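Local coordinates for PF04016 domain protein (PDB 3L5O) that is of unknown function but combines enolase-like and Rossmann-like folds around a unique active site with a possible role in heavy-metal chelation, at residues Y24-L36 with A100-R112. Numbering follows the deposited sequence.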
loop_
_atom_site.group_PDB
_atom_site.type_symbol
_atom_site.label_atom_id
_atom_site.label_comp_id
_atom_site.label_asym_id
_atom_site.label_seq_id
_atom_site.Cartn_x
_atom_site.Cartn_y
_atom_site.Cartn_z
ATOM N N TYR A 24 -9.166 -7.964 -4.092
ATOM C CA TYR A 24 -8.532 -8.717 -2.992
ATOM C C TYR A 24 -8.293 -10.168 -3.373
ATOM O O TYR A 24 -7.201 -10.682 -3.153
ATOM C CB TYR A 24 -9.381 -8.665 -1.688
ATOM C CG TYR A 24 -9.445 -7.279 -1.085
ATOM C CD1 TYR A 24 -10.417 -6.370 -1.486
ATOM C CD2 TYR A 24 -8.486 -6.853 -0.174
ATOM C CE1 TYR A 24 -10.447 -5.077 -0.977
ATOM C CE2 TYR A 24 -8.528 -5.555 0.352
ATOM C CZ TYR A 24 -9.507 -4.673 -0.059
ATOM O OH TYR A 24 -9.547 -3.373 0.428
ATOM N N ASP A 25 -9.317 -10.816 -3.932
ATOM C CA ASP A 25 -9.229 -12.200 -4.424
ATOM C C ASP A 25 -8.136 -12.337 -5.520
ATOM O O ASP A 25 -7.388 -13.277 -5.530
ATOM C CB ASP A 25 -10.575 -12.624 -5.019
ATOM C CG ASP A 25 -11.711 -12.713 -3.988
ATOM O OD1 ASP A 25 -11.439 -13.006 -2.786
ATOM O OD2 ASP A 25 -12.922 -12.560 -4.355
ATOM N N ALA A 26 -8.046 -11.375 -6.426
ATOM C CA ALA A 26 -6.985 -11.342 -7.458
ATOM C C ALA A 26 -5.579 -11.366 -6.831
ATOM O O ALA A 26 -4.713 -12.098 -7.286
ATOM C CB ALA A 26 -7.141 -10.079 -8.329
HETATM N N MSE A 27 -5.358 -10.561 -5.798
HETATM C CA MSE A 27 -4.061 -10.513 -5.106
HETATM C C MSE A 27 -3.764 -11.815 -4.398
HETATM O O MSE A 27 -2.669 -12.366 -4.517
HETATM C CB MSE A 27 -4.016 -9.391 -4.074
HETATM C CG MSE A 27 -4.021 -8.022 -4.648
HETATM SE SE MSE A 27 -3.774 -6.665 -3.240
HETATM C CE MSE A 27 -5.253 -6.701 -2.307
ATOM N N ILE A 28 -4.756 -12.329 -3.678
ATOM C CA ILE A 28 -4.559 -13.542 -2.864
ATOM C C ILE A 28 -4.310 -14.746 -3.769
ATOM O O ILE A 28 -3.413 -15.560 -3.524
ATOM C CB ILE A 28 -5.800 -13.798 -1.940
ATOM C CG1 ILE A 28 -5.942 -12.690 -0.884
ATOM C CG2 ILE A 28 -5.665 -15.147 -1.231
ATOM C CD1 ILE A 28 -7.323 -12.660 -0.221
ATOM N N ASN A 29 -5.105 -14.857 -4.828
ATOM C CA ASN A 29 -5.080 -16.056 -5.666
ATOM C C ASN A 29 -3.838 -16.137 -6.516
ATOM O O ASN A 29 -3.551 -17.191 -7.063
ATOM C CB ASN A 29 -6.345 -16.144 -6.531
ATOM C CG ASN A 29 -7.551 -16.453 -5.717
ATOM O OD1 ASN A 29 -7.431 -17.176 -4.732
ATOM N ND2 ASN A 29 -8.737 -15.930 -6.110
ATOM N N GLY A 30 -3.100 -15.038 -6.611
ATOM C CA GLY A 30 -1.807 -15.024 -7.263
ATOM C C GLY A 30 -0.647 -15.563 -6.434
ATOM O O GLY A 30 0.435 -15.744 -6.959
ATOM N N ILE A 31 -0.858 -15.833 -5.150
ATOM C CA ILE A 31 0.217 -16.323 -4.284
ATOM C C ILE A 31 0.321 -17.863 -4.362
ATOM O O ILE A 31 -0.620 -18.567 -4.027
ATOM C CB ILE A 31 0.009 -15.860 -2.801
ATOM C CG1 ILE A 31 -0.111 -14.332 -2.695
ATOM C CG2 ILE A 31 1.177 -16.323 -1.891
ATOM C CD1 ILE A 31 -0.598 -13.847 -1.338
ATOM N N PRO A 32 1.471 -18.398 -4.775
ATOM C CA PRO A 32 1.680 -19.846 -4.718
ATOM C C PRO A 32 1.723 -20.347 -3.275
ATOM O O PRO A 32 2.245 -19.694 -2.353
ATOM C CB PRO A 32 3.026 -20.045 -5.414
ATOM C CG PRO A 32 3.247 -18.714 -6.182
ATOM C CD PRO A 32 2.649 -17.689 -5.308
ATOM N N GLU A 33 1.130 -21.517 -3.093
ATOM C CA GLU A 33 1.039 -22.179 -1.788
ATOM C C GLU A 33 2.344 -22.453 -1.073
ATOM O O GLU A 33 2.375 -22.515 0.155
ATOM C CB GLU A 33 0.419 -23.536 -1.981
ATOM C CG GLU A 33 -1.042 -23.501 -1.757
ATOM C CD GLU A 33 -1.535 -24.888 -1.689
ATOM O OE1 GLU A 33 -1.592 -25.488 -2.763
ATOM O OE2 GLU A 33 -1.774 -25.345 -0.554
ATOM N N ASP A 34 3.396 -22.665 -1.862
ATOM C CA ASP A 34 4.719 -23.012 -1.353
ATOM C C ASP A 34 5.263 -21.967 -0.375
ATOM O O ASP A 34 6.070 -22.300 0.497
ATOM C CB ASP A 34 5.699 -23.164 -2.523
ATOM C CG ASP A 34 5.413 -24.402 -3.394
ATOM O OD1 ASP A 34 4.506 -25.214 -3.067
ATOM O OD2 ASP A 34 6.070 -24.648 -4.441
ATOM N N PHE A 35 4.813 -20.717 -0.513
ATOM C CA PHE A 35 5.301 -19.628 0.332
ATOM C C PHE A 35 4.700 -19.690 1.723
ATOM O O PHE A 35 3.464 -19.686 1.862
ATOM C CB PHE A 35 4.982 -18.269 -0.293
ATOM C CG PHE A 35 5.798 -17.960 -1.511
ATOM C CD1 PHE A 35 5.541 -18.611 -2.722
ATOM C CD2 PHE A 35 6.834 -17.050 -1.455
ATOM C CE1 PHE A 35 6.302 -18.355 -3.846
ATOM C CE2 PHE A 35 7.599 -16.791 -2.578
ATOM C CZ PHE A 35 7.329 -17.454 -3.777
ATOM N N LEU A 36 5.563 -19.681 2.748
ATOM C CA LEU A 36 5.117 -19.700 4.151
ATOM C C LEU A 36 5.402 -18.418 4.864
ATOM O O LEU A 36 6.253 -17.640 4.417
ATOM C CB LEU A 36 5.801 -20.848 4.915
ATOM C CG LEU A 36 5.810 -22.215 4.244
ATOM C CD1 LEU A 36 6.626 -23.198 5.067
ATOM C CD2 LEU A 36 4.390 -22.739 4.064
ATOM N N ALA A 100 1.448 -10.128 4.399
ATOM C CA ALA A 100 1.590 -11.429 3.783
ATOM C C ALA A 100 1.503 -11.332 2.256
ATOM O O ALA A 100 2.325 -11.902 1.547
ATOM C CB ALA A 100 0.506 -12.388 4.302
ATOM N N ILE A 101 0.532 -10.588 1.746
ATOM C CA ILE A 101 0.475 -10.336 0.297
ATOM C C ILE A 101 1.801 -9.775 -0.220
ATOM O O ILE A 101 2.330 -10.229 -1.244
ATOM C CB ILE A 101 -0.696 -9.389 -0.032
ATOM C CG1 ILE A 101 -2.013 -10.135 0.137
ATOM C CG2 ILE A 101 -0.569 -8.813 -1.449
ATOM C CD1 ILE A 101 -3.220 -9.232 0.161
ATOM N N ASN A 102 2.355 -8.812 0.513
ATOM C CA ASN A 102 3.529 -8.082 0.024
ATOM C C ASN A 102 4.806 -8.901 0.181
ATOM O O ASN A 102 5.802 -8.632 -0.497
ATOM C CB ASN A 102 3.644 -6.716 0.707
ATOM C CG ASN A 102 2.577 -5.735 0.228
ATOM O OD1 ASN A 102 2.110 -5.798 -0.904
ATOM N ND2 ASN A 102 2.187 -4.841 1.095
ATOM N N ALA A 103 4.774 -9.912 1.050
ATOM C CA ALA A 103 5.901 -10.847 1.201
ATOM C C ALA A 103 6.071 -11.667 -0.068
ATOM O O ALA A 103 7.169 -11.959 -0.435
ATOM C CB ALA A 103 5.696 -11.747 2.381
ATOM N N TYR A 104 4.983 -12.028 -0.747
ATOM C CA TYR A 104 5.117 -12.648 -2.086
ATOM C C TYR A 104 5.510 -11.583 -3.139
ATOM O O TYR A 104 6.614 -11.630 -3.649
ATOM C CB TYR A 104 3.845 -13.323 -2.539
ATOM C CG TYR A 104 3.954 -13.824 -3.956
ATOM C CD1 TYR A 104 4.861 -14.829 -4.291
ATOM C CD2 TYR A 104 3.150 -13.315 -4.952
ATOM C CE1 TYR A 104 4.963 -15.292 -5.591
ATOM C CE2 TYR A 104 3.242 -13.772 -6.251
ATOM C CZ TYR A 104 4.141 -14.758 -6.558
ATOM O OH TYR A 104 4.186 -15.184 -7.850
ATOM N N TYR A 105 4.612 -10.642 -3.447
ATOM C CA TYR A 105 4.803 -9.757 -4.617
ATOM C C TYR A 105 6.050 -8.863 -4.581
ATOM O O TYR A 105 6.660 -8.552 -5.647
ATOM C CB TYR A 105 3.563 -8.909 -4.848
ATOM C CG TYR A 105 2.342 -9.695 -5.248
ATOM C CD1 TYR A 105 2.173 -10.124 -6.565
ATOM C CD2 TYR A 105 1.346 -10.004 -4.323
ATOM C CE1 TYR A 105 1.069 -10.862 -6.942
ATOM C CE2 TYR A 105 0.227 -10.753 -4.701
ATOM C CZ TYR A 105 0.090 -11.171 -6.018
ATOM O OH TYR A 105 -1.009 -11.897 -6.442
ATOM N N ASN A 106 6.447 -8.482 -3.366
ATOM C CA ASN A 106 7.557 -7.549 -3.159
ATOM C C ASN A 106 8.846 -8.249 -2.771
ATOM O O ASN A 106 9.800 -7.609 -2.320
ATOM C CB ASN A 106 7.220 -6.445 -2.114
ATOM C CG ASN A 106 5.974 -5.638 -2.471
ATOM O OD1 ASN A 106 5.325 -5.884 -3.485
ATOM N ND2 ASN A 106 5.623 -4.677 -1.613
ATOM N N ASN A 107 8.863 -9.571 -2.940
ATOM C CA ASN A 107 10.073 -10.371 -2.918
ATOM C C ASN A 107 10.903 -9.865 -4.103
ATOM O O ASN A 107 10.359 -9.709 -5.182
ATOM C CB ASN A 107 9.677 -11.868 -3.090
ATOM C CG ASN A 107 10.841 -12.781 -3.101
ATOM O OD1 ASN A 107 11.806 -12.551 -3.810
ATOM N ND2 ASN A 107 10.768 -13.843 -2.314
ATOM N N PRO A 108 12.194 -9.581 -3.928
ATOM C CA PRO A 108 12.991 -9.021 -5.033
ATOM C C PRO A 108 12.989 -9.914 -6.292
ATOM O O PRO A 108 12.840 -9.381 -7.387
ATOM C CB PRO A 108 14.401 -8.881 -4.428
ATOM C CG PRO A 108 14.413 -9.778 -3.258
ATOM C CD PRO A 108 13.007 -9.764 -2.713
ATOM N N GLN A 109 13.135 -11.228 -6.144
ATOM C CA GLN A 109 13.054 -12.128 -7.294
ATOM C C GLN A 109 11.651 -12.190 -7.934
ATOM O O GLN A 109 11.547 -12.265 -9.159
ATOM C CB GLN A 109 13.565 -13.551 -6.952
ATOM N N VAL A 110 10.583 -12.154 -7.130
ATOM C CA VAL A 110 9.224 -12.244 -7.680
ATOM C C VAL A 110 8.906 -10.978 -8.456
ATOM O O VAL A 110 8.356 -11.021 -9.551
ATOM C CB VAL A 110 8.147 -12.429 -6.575
ATOM C CG1 VAL A 110 6.734 -12.194 -7.132
ATOM C CG2 VAL A 110 8.257 -13.807 -5.929
ATOM N N ALA A 111 9.258 -9.851 -7.858
ATOM C CA ALA A 111 9.035 -8.546 -8.436
ATOM C C ALA A 111 9.729 -8.438 -9.786
ATOM O O ALA A 111 9.132 -8.006 -10.759
ATOM C CB ALA A 111 9.536 -7.463 -7.476
ATOM N N ARG A 112 10.987 -8.845 -9.833
ATOM C CA ARG A 112 11.753 -8.882 -11.082
ATOM C C ARG A 112 11.096 -9.732 -12.176
ATOM O O ARG A 112 11.067 -9.326 -13.337
ATOM C CB ARG A 112 13.177 -9.370 -10.812
ATOM C CG ARG A 112 14.059 -8.320 -10.137
ATOM C CD ARG A 112 15.483 -8.238 -10.694
ATOM N NE ARG A 112 16.260 -7.156 -10.077
ATOM C CZ ARG A 112 16.862 -7.228 -8.884
ATOM N NH1 ARG A 112 16.780 -8.332 -8.141
ATOM N NH2 ARG A 112 17.548 -6.182 -8.428
#
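Tyr104 turns the edge of its ring onto a face of Phe35 in a T-shaped stack. The Phe35 and Tyr104 ring centroids are 5.0 Å apart, with the planes at 83°. This pair sits where the end of helix 22-29 and the loop after it cross the end of helix 91-105, in the part of the chain that carries the three-stranded antiparallel sheet. CD1 of Tyr104 lies 3.6 Å from CZ of Phe35. Pro32 covers one face of the Tyr104 ring, with its CD in a CH-pi contact 3.7 Å from the centroid. Val110 CG1 reaches the opposite face, so the tyrosine ring is clamped between proline and valine. With CG of Tyr104 anti to the backbone N (chi1 174°), the ring lies against Pro32 and Phe35. The type I turn from Pro32 to Phe35 is consistent with both residues meeting the same ring.

Tyr105 supplies the polar link: its OH donates to Met27 O at 2.6 Å, with a C=O...donor angle of 124° and the donor slightly tilted from the carbonyl plane. Ile31 and Met27 add apolar contacts with helix 91-105. Ile31 CG2 rests 4.1 Å from Tyr104 CB, and Ile31 CD1 meets the backbone of Ile101. Met27, present as selenomethionine, bends at chi3 and brings its CE 4.1 Å from Ile101 CD1. Ala83 of helix 79-83 touches both isoleucines, and Leu79 packs on Phe35. Farther along, Asn107 caps helix 108-113, which bears Val110: its OD1 accepts a weak bond from Gln109 N.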